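Local coordinates for protein dipicolinate synthase subunit B (Bacillus halodurans, PDB 3LQK) that probably takes part, as subunit B of dipicolinate synthase and a member of the flavoprotein family, in making the dipicolinic acid of bacterial spores, at residues V72-M75 with V76-E79; T108-P111 with V112-G115; G137-G140 with I141-M144; I152-I155 with P156-Q159. All blocks are in the same frame, centred on the assembly; numbering follows the deposited sequence.

Contact 1 of 4, residues V72-M75 with V76-E79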
loop_
_atom_site.group_PDB
_atom_site.type_symbol
_atom_site.label_atom_id
_atom_site.label_comp_id
_atom_site.label_asym_id
_atom_site.label_seq_id
_atom_site.Cartn_x
_atom_site.Cartn_y
_atom_site.Cartn_z
ATOM N N VAL A 72 24.464 12.390 18.643
ATOM C CA VAL A 72 23.250 13.114 18.338
ATOM C C VAL A 72 22.095 12.324 18.947
ATOM O O VAL A 72 21.714 11.251 18.448
ATOM C CB VAL A 72 23.063 13.290 16.837
ATOM C CG1 VAL A 72 21.784 14.013 16.573
ATOM C CG2 VAL A 72 24.251 14.025 16.198
ATOM N N ASP A 73 21.548 12.860 20.029
ATOM C CA ASP A 73 20.536 12.201 20.800
ATOM C C ASP A 73 19.252 13.003 20.983
ATOM O O ASP A 73 18.485 12.695 21.858
ATOM C CB ASP A 73 21.091 11.824 22.156
ATOM C CG ASP A 73 21.483 13.030 23.012
ATOM O OD1 ASP A 73 21.530 14.178 22.510
ATOM O OD2 ASP A 73 21.761 12.786 24.215
ATOM N N SER A 74 19.001 13.984 20.107
ATOM C CA SER A 74 17.803 14.823 20.187
ATOM C C SER A 74 17.469 15.308 18.783
ATOM O O SER A 74 18.356 15.341 17.906
ATOM C CB SER A 74 18.067 16.051 21.071
ATOM O OG SER A 74 18.988 16.931 20.429
HETATM N N MSE A 75 16.215 15.711 18.586
HETATM C CA MSE A 75 15.763 16.244 17.312
HETATM C C MSE A 75 16.492 17.519 16.953
HETATM O O MSE A 75 16.886 17.677 15.814
HETATM C CB MSE A 75 14.239 16.511 17.286
HETATM C CG MSE A 75 13.345 15.331 17.624
HETATM SE SE MSE A 75 13.802 13.792 16.486
HETATM C CE MSE A 75 12.351 13.932 15.162
ATOM N N VAL A 76 16.687 18.407 17.927
ATOM C CA VAL A 76 17.432 19.662 17.748
ATOM C C VAL A 76 18.827 19.421 17.212
ATOM O O VAL A 76 19.328 20.144 16.367
ATOM C CB VAL A 76 17.632 20.396 19.101
ATOM C CG1 VAL A 76 18.607 21.601 18.958
ATOM C CG2 VAL A 76 16.342 20.836 19.641
ATOM N N LYS A 77 19.495 18.419 17.777
ATOM C CA LYS A 77 20.858 18.102 17.337
ATOM C C LYS A 77 20.922 17.440 15.943
ATOM O O LYS A 77 21.935 17.568 15.224
ATOM C CB LYS A 77 21.544 17.196 18.375
ATOM C CG LYS A 77 22.136 17.952 19.601
ATOM C CD LYS A 77 22.550 16.952 20.680
ATOM C CE LYS A 77 22.999 17.632 22.000
ATOM N NZ LYS A 77 23.166 16.585 23.059
ATOM N N ALA A 78 19.859 16.732 15.563
ATOM C CA ALA A 78 19.818 15.975 14.300
ATOM C C ALA A 78 19.479 16.840 13.135
ATOM O O ALA A 78 19.937 16.602 12.031
ATOM C CB ALA A 78 18.802 14.804 14.382
ATOM N N GLU A 79 18.669 17.865 13.367
ATOM C CA GLU A 79 18.134 18.659 12.265
ATOM C C GLU A 79 19.150 19.397 11.364
ATOM O O GLU A 79 18.939 19.496 10.144
ATOM C CB GLU A 79 17.076 19.624 12.827
ATOM C CG GLU A 79 16.302 20.429 11.762
ATOM C CD GLU A 79 17.071 21.688 11.274
ATOM O OE1 GLU A 79 18.064 22.131 11.944
ATOM O OE2 GLU A 79 16.691 22.186 10.176
#
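K77 reaches back along the chain to the residues that precede its helix, and its side chain passes V72, then S74, then D73. CB lies 3.7 Å from V72 CG1 and 3.3 Å from S74 OG; CG stays beside the same hydroxyl oxygen. CD is still near S74 OG and already 3.5 Å from D73 OD1. The chain runs extended beyond CG, which carries K77 NZ to a salt bridge with D73 OD1 at 3.0 Å, met on the syn side and 21° out of the carboxylate plane. The other carboxylate oxygen, D73 OD2, accepts from the backbone N of V46, so the acid is gripped at both oxygens. This is an N-cap at the start of helix 75-78: S74 OG, held between its own backbone N and carbonyl carbon (chi1 69°), accepts from K77 N at 3.1 Å with an N-H...O angle of 155°. The first helical turn closes with E79 N donating to M75 O at 3.0 Å, while A78 N makes weak bonds to both S74 O and M75 O. On the buried side, V72 CG1 packs 3.8 Å from A78 CB, and F41 of strand 37-41 touches both residues.

Contact 2 of 4, residues T108-P111 with V112-G115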
loop_
_atom_site.group_PDB
_atom_site.type_symbol
_atom_site.label_atom_id
_atom_site.label_comp_id
_atom_site.label_asym_id
_atom_site.label_seq_id
_atom_site.Cartn_x
_atom_site.Cartn_y
_atom_site.Cartn_z
ATOM N N THR A 108 9.225 10.188 11.363
ATOM C CA THR A 108 10.538 10.694 11.616
ATOM C C THR A 108 10.449 11.240 12.986
ATOM O O THR A 108 10.341 12.465 13.114
ATOM C CB THR A 108 10.803 11.871 10.679
ATOM O OG1 THR A 108 10.828 11.398 9.318
ATOM C CG2 THR A 108 12.125 12.523 11.064
ATOM N N ASP A 109 10.395 10.371 13.998
ATOM C CA ASP A 109 10.200 10.836 15.368
ATOM C C ASP A 109 11.299 10.341 16.273
ATOM O O ASP A 109 11.040 10.031 17.414
ATOM C CB ASP A 109 8.842 10.364 15.910
ATOM C CG ASP A 109 8.741 8.834 16.033
ATOM O OD1 ASP A 109 9.738 8.113 15.742
ATOM O OD2 ASP A 109 7.642 8.354 16.422
ATOM N N SER A 110 12.499 10.133 15.735
ATOM C CA SER A 110 13.623 9.873 16.578
ATOM C C SER A 110 14.803 10.563 15.947
ATOM O O SER A 110 14.779 10.857 14.736
ATOM C CB SER A 110 13.905 8.355 16.721
ATOM O OG SER A 110 14.701 7.890 15.594
ATOM N N PRO A 111 15.841 10.816 16.758
ATOM C CA PRO A 111 17.002 11.448 16.222
ATOM C C PRO A 111 17.634 10.644 15.042
ATOM O O PRO A 111 18.077 11.240 14.054
ATOM C CB PRO A 111 17.921 11.619 17.450
ATOM C CG PRO A 111 17.024 11.523 18.649
ATOM C CD PRO A 111 15.967 10.553 18.218
ATOM N N VAL A 112 17.616 9.325 15.112
ATOM C CA VAL A 112 18.137 8.483 14.049
ATOM C C VAL A 112 17.365 8.677 12.742
ATOM O O VAL A 112 17.922 8.856 11.665
ATOM C CB VAL A 112 18.139 6.966 14.487
ATOM C CG1 VAL A 112 18.586 6.059 13.330
ATOM C CG2 VAL A 112 19.109 6.693 15.684
ATOM N N LEU A 113 16.048 8.652 12.833
ATOM C CA LEU A 113 15.217 8.772 11.639
ATOM C C LEU A 113 15.314 10.176 11.115
ATOM O O LEU A 113 15.173 10.400 9.910
ATOM C CB LEU A 113 13.771 8.402 11.951
ATOM C CG LEU A 113 13.580 6.927 12.334
ATOM C CD1 LEU A 113 12.163 6.716 12.735
ATOM C CD2 LEU A 113 14.000 5.956 11.194
HETATM N N MSE A 114 15.546 11.146 11.998
HETATM C CA MSE A 114 15.735 12.531 11.497
HETATM C C MSE A 114 17.041 12.651 10.746
HETATM O O MSE A 114 17.099 13.301 9.712
HETATM C CB MSE A 114 15.619 13.525 12.642
HETATM C CG MSE A 114 15.877 14.943 12.275
HETATM SE SE MSE A 114 14.480 15.604 11.036
HETATM C CE MSE A 114 12.993 15.623 12.243
ATOM N N GLY A 115 18.109 11.968 11.222
ATOM C CA GLY A 115 19.343 11.925 10.468
ATOM C C GLY A 115 19.161 11.354 9.050
ATOM O O GLY A 115 19.697 11.882 8.068
#
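T108, L113 and P111 are the residues most enclosed where the loop 108-111 turns into helix 111-121. T108 meets the helix through its methyl group: with CG2 anti to the backbone N (chi1 -65° for OG1), CG2 comes to 3.4 Å from M114 CE, tighter than usual van der Waals contact, and to 3.9 Å from M114 SE. The two side chains cross at about a right angle, and bends at chi2 and chi3 fold the selenomethionine M114 back toward the loop. L113 is held at its backbone and beside its branch. Its N donates to S110 OG at 3.2 Å with a nearly straight N-H...O angle of 168°, the N-cap bond of the helix, and its CG lies 3.6 Å from that same oxygen. L113 CD1 runs beside the carboxylate of D109, whose OD1 has its strong partner in a salt bridge with K102. P111 takes the first helical position, and its carbonyl O accepts from G115 N at 2.9 Å; S110 O likewise accepts from M114 N at 2.9 Å. At T108 the backbone N also bonds to N98 OD1 of a second subunit. Around this helix start, L113 packs on K102 and F103 of helix 97-104, V112 on M90 and I92 of strand 89-95, and M114 on M75 and A78 of helix 75-78.

Contact 3 of 4, residues G137-G140 with I141-M144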
loop_
_atom_site.group_PDB
_atom_site.type_symbol
_atom_site.label_atom_id
_atom_site.label_comp_id
_atom_site.label_asym_id
_atom_site.label_seq_id
_atom_site.Cartn_x
_atom_site.Cartn_y
_atom_site.Cartn_z
ATOM N N GLY A 137 7.301 -11.310 7.657
ATOM C CA GLY A 137 5.864 -11.172 8.040
ATOM C C GLY A 137 5.403 -9.733 7.809
ATOM O O GLY A 137 5.574 -9.195 6.709
ATOM N N LEU A 138 4.966 -9.049 8.861
ATOM C CA LEU A 138 4.327 -7.731 8.707
ATOM C C LEU A 138 5.281 -6.656 8.235
ATOM O O LEU A 138 4.859 -5.656 7.636
ATOM C CB LEU A 138 3.651 -7.273 10.033
ATOM C CG LEU A 138 2.298 -7.923 10.307
ATOM C CD1 LEU A 138 1.974 -7.716 11.769
ATOM C CD2 LEU A 138 1.188 -7.411 9.315
ATOM N N ASN A 139 6.557 -6.845 8.507
ATOM C CA ASN A 139 7.545 -5.875 7.984
ATOM C C ASN A 139 7.997 -6.037 6.505
ATOM O O ASN A 139 8.687 -5.190 5.995
ATOM C CB ASN A 139 8.762 -5.834 8.880
ATOM C CG ASN A 139 8.872 -4.539 9.642
ATOM O OD1 ASN A 139 8.682 -3.474 9.071
ATOM N ND2 ASN A 139 9.160 -4.622 10.936
ATOM N N GLY A 140 7.607 -7.128 5.855
ATOM C CA GLY A 140 8.026 -7.471 4.494
ATOM C C GLY A 140 7.775 -6.344 3.498
ATOM O O GLY A 140 8.688 -5.936 2.792
ATOM N N ILE A 141 6.587 -5.771 3.521
ATOM C CA ILE A 141 6.293 -4.692 2.589
ATOM C C ILE A 141 7.105 -3.415 2.846
ATOM O O ILE A 141 7.492 -2.704 1.893
ATOM C CB ILE A 141 4.806 -4.409 2.476
ATOM C CG1 ILE A 141 4.172 -4.031 3.850
ATOM C CG2 ILE A 141 3.992 -5.659 1.927
ATOM C CD1 ILE A 141 2.651 -3.582 3.657
ATOM N N ASN A 142 7.439 -3.182 4.119
ATOM C CA ASN A 142 8.186 -2.028 4.508
ATOM C C ASN A 142 9.619 -2.156 3.967
ATOM O O ASN A 142 10.166 -1.228 3.362
ATOM C CB ASN A 142 8.195 -1.847 6.036
ATOM C CG ASN A 142 6.821 -1.491 6.613
ATOM O OD1 ASN A 142 6.060 -0.765 6.017
ATOM N ND2 ASN A 142 6.567 -1.915 7.826
ATOM N N ILE A 143 10.202 -3.318 4.205
ATOM C CA ILE A 143 11.542 -3.633 3.723
ATOM C C ILE A 143 11.630 -3.510 2.220
ATOM O O ILE A 143 12.534 -2.867 1.687
ATOM C CB ILE A 143 11.949 -5.081 4.151
ATOM C CG1 ILE A 143 12.160 -5.065 5.688
ATOM C CG2 ILE A 143 13.199 -5.524 3.406
ATOM C CD1 ILE A 143 12.490 -6.341 6.315
HETATM N N MSE A 144 10.680 -4.113 1.523
HETATM C CA MSE A 144 10.744 -4.094 0.056
HETATM C C MSE A 144 10.420 -2.721 -0.442
HETATM O O MSE A 144 11.030 -2.266 -1.410
HETATM C CB MSE A 144 9.783 -5.096 -0.552
HETATM C CG MSE A 144 10.273 -6.528 -0.476
HETATM SE SE MSE A 144 12.116 -6.671 -1.107
HETATM C CE MSE A 144 12.600 -8.326 -0.260
HETATM O O HOH W 1 4.586 -7.858 4.519
#
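N139 O accepts from I143 N at 3.0 Å with an N-H...O angle of 172°, and G140 O from M144 N at 3.0 Å, closing the first turn of helix 140-147. A type I beta turn from G137 to G140 leads into this helix, which follows strand 126-132 in a beta-alpha-beta unit; the turn is closed by G140 N bonding to G137 O. A water joins turn to helix, donating to G137 O and accepting from I141 N. Among the side chains, N139 and N142 form an amide pair: N142 ND2 donates to N139 OD1 at 2.9 Å, almost straight. N142 CG stands anti to its carbonyl carbon, beside the backbone N, which turns the amide back to N139. Both amides have further partners. N139 ND2 bonds to D134 OD1 and to G97 O, which fixes the rotation of its amide, and N142 ND2 also bonds to N105 O of a third subunit, so the pair lies at a subunit interface. I143 CG1 lies 3.5 Å from N139 O, and I141 and M144 pack against their own counterparts in a fourth subunit. The two amide planes are 69° apart, with OD1 of N139 lying in the plane of the N142 amide, while ND2 of N142 sits above the carbonyl plane of N139, 36° out of it.

Contact 4 of 4, residues I152-I155 with P156-Q159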
loop_
_atom_site.group_PDB
_atom_site.type_symbol
_atom_site.label_atom_id
_atom_site.label_comp_id
_atom_site.label_asym_id
_atom_site.label_seq_id
_atom_site.Cartn_x
_atom_site.Cartn_y
_atom_site.Cartn_z
ATOM N N ILE A 152 18.287 4.583 -0.945
ATOM C CA ILE A 152 18.267 3.743 0.228
ATOM C C ILE A 152 18.888 2.401 -0.172
ATOM O O ILE A 152 18.507 1.815 -1.166
ATOM C CB ILE A 152 16.846 3.535 0.788
ATOM C CG1 ILE A 152 16.296 4.887 1.204
ATOM C CG2 ILE A 152 16.875 2.533 2.046
ATOM C CD1 ILE A 152 14.887 4.941 1.860
ATOM N N TYR A 153 19.816 1.899 0.639
ATOM C CA TYR A 153 20.550 0.675 0.342
ATOM C C TYR A 153 20.654 -0.208 1.569
ATOM O O TYR A 153 20.622 0.315 2.700
ATOM C CB TYR A 153 21.969 0.979 -0.196
ATOM C CG TYR A 153 21.962 1.963 -1.356
ATOM C CD1 TYR A 153 21.830 1.542 -2.671
ATOM C CD2 TYR A 153 22.038 3.328 -1.115
ATOM C CE1 TYR A 153 21.776 2.490 -3.733
ATOM C CE2 TYR A 153 21.955 4.247 -2.140
ATOM C CZ TYR A 153 21.882 3.833 -3.425
ATOM O OH TYR A 153 21.843 4.802 -4.364
ATOM N N PHE A 154 20.725 -1.519 1.329
ATOM C CA PHE A 154 20.714 -2.528 2.392
ATOM C C PHE A 154 22.043 -3.283 2.532
ATOM O O PHE A 154 22.638 -3.713 1.524
ATOM C CB PHE A 154 19.570 -3.532 2.145
ATOM C CG PHE A 154 18.212 -3.050 2.594
ATOM C CD1 PHE A 154 17.562 -2.026 1.930
ATOM C CD2 PHE A 154 17.591 -3.604 3.717
ATOM C CE1 PHE A 154 16.340 -1.574 2.340
ATOM C CE2 PHE A 154 16.357 -3.120 4.166
ATOM C CZ PHE A 154 15.723 -2.134 3.463
ATOM N N ILE A 155 22.555 -3.368 3.768
ATOM C CA ILE A 155 23.653 -4.228 4.081
ATOM C C ILE A 155 23.100 -5.642 3.797
ATOM O O ILE A 155 21.972 -5.960 4.162
ATOM C CB ILE A 155 24.064 -4.151 5.540
ATOM C CG1 ILE A 155 24.484 -2.721 5.958
ATOM C CG2 ILE A 155 25.179 -5.189 5.869
ATOM C CD1 ILE A 155 24.679 -2.576 7.502
ATOM N N PRO A 156 23.870 -6.467 3.103
ATOM C CA PRO A 156 23.366 -7.758 2.716
ATOM C C PRO A 156 22.828 -8.503 3.906
ATOM O O PRO A 156 23.393 -8.412 5.027
ATOM C CB PRO A 156 24.632 -8.458 2.159
ATOM C CG PRO A 156 25.335 -7.389 1.514
ATOM C CD PRO A 156 25.123 -6.150 2.396
ATOM N N PHE A 157 21.757 -9.240 3.691
ATOM C CA PHE A 157 21.028 -9.867 4.798
ATOM C C PHE A 157 20.474 -11.294 4.423
ATOM O O PHE A 157 20.482 -11.727 3.250
ATOM C CB PHE A 157 19.905 -8.934 5.249
ATOM C CG PHE A 157 18.863 -8.644 4.146
ATOM C CD1 PHE A 157 17.815 -9.518 3.898
ATOM C CD2 PHE A 157 18.950 -7.509 3.379
ATOM C CE1 PHE A 157 16.887 -9.259 2.892
ATOM C CE2 PHE A 157 17.988 -7.247 2.406
ATOM C CZ PHE A 157 16.985 -8.128 2.158
ATOM N N GLY A 158 19.926 -11.970 5.413
ATOM C CA GLY A 158 19.470 -13.338 5.238
ATOM C C GLY A 158 18.735 -13.798 6.461
ATOM O O GLY A 158 18.667 -13.067 7.450
ATOM N N GLN A 159 18.206 -15.017 6.410
ATOM C CA GLN A 159 17.495 -15.564 7.540
ATOM C C GLN A 159 18.501 -16.047 8.570
ATOM O O GLN A 159 19.366 -16.877 8.264
ATOM C CB GLN A 159 16.656 -16.728 7.147
ATOM C CG GLN A 159 15.460 -16.403 6.281
ATOM C CD GLN A 159 14.679 -17.679 5.931
ATOM O OE1 GLN A 159 15.041 -18.437 5.015
ATOM N NE2 GLN A 159 13.586 -17.899 6.658
#
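The rings of F154 and F157 meet obliquely, with centroids 5.9 Å apart and planes at 63°. F157 CE2 makes the approach, lying 3.9 Å from F154 CD2 and 4.0 Å from F154 CB. At the edge of the F157 ring, in its plane, sits the carbonyl oxygen of I155, 3.5 Å from F157 CD2. The F157 ring reaches this place because CG stands between the backbone N and the carbonyl carbon (chi1 61°), which turns it back along the chain, with its edge toward the carbonyl of I155. Both side chains also touch I130 of strand 126-132, and F154 continues onto I143, L146 and M147 of helix 140-147. I155 and P156 pack differently: their side chains cross at about a right angle, with I155 CG2 3.6 Å from P156 CD. I155 lies on L176 and P156 on T179, both of helix 176-184. The segments make no hydrogen bond to each other, as expected of consecutive parts of an extended chain interrupted at I155-P156. Buried aromatic and aliphatic residues here join strand, neighbouring strand and helix in the beta-alpha-beta unit formed by strand 126-132, helix 140-147 and strand 152-159.

How the contacts relate
Contacts 1, 2 and 3 are all helix starts, and serine N-caps begin the first two; contact 4 is the interrupted strand. Contacts 1 and 2, with centres about 8 Å apart, touch directly: M75 CE lies 3.4 Å from M114 CE, and M75 SE packs against the backbone of S110. Contacts 3 and 4 lie about 13 Å apart between centres and meet where I143 O comes 3.7 Å from F154 CZ. These two pairs are well separated, the nearest atoms of contacts 2 and 4 being about 9 Å apart, with those two on opposite sides of the chain's centre. A bound phosphate ion, probably from the crystallisation liquor, lies about 3 Å from the side chain of E79 in contact 1.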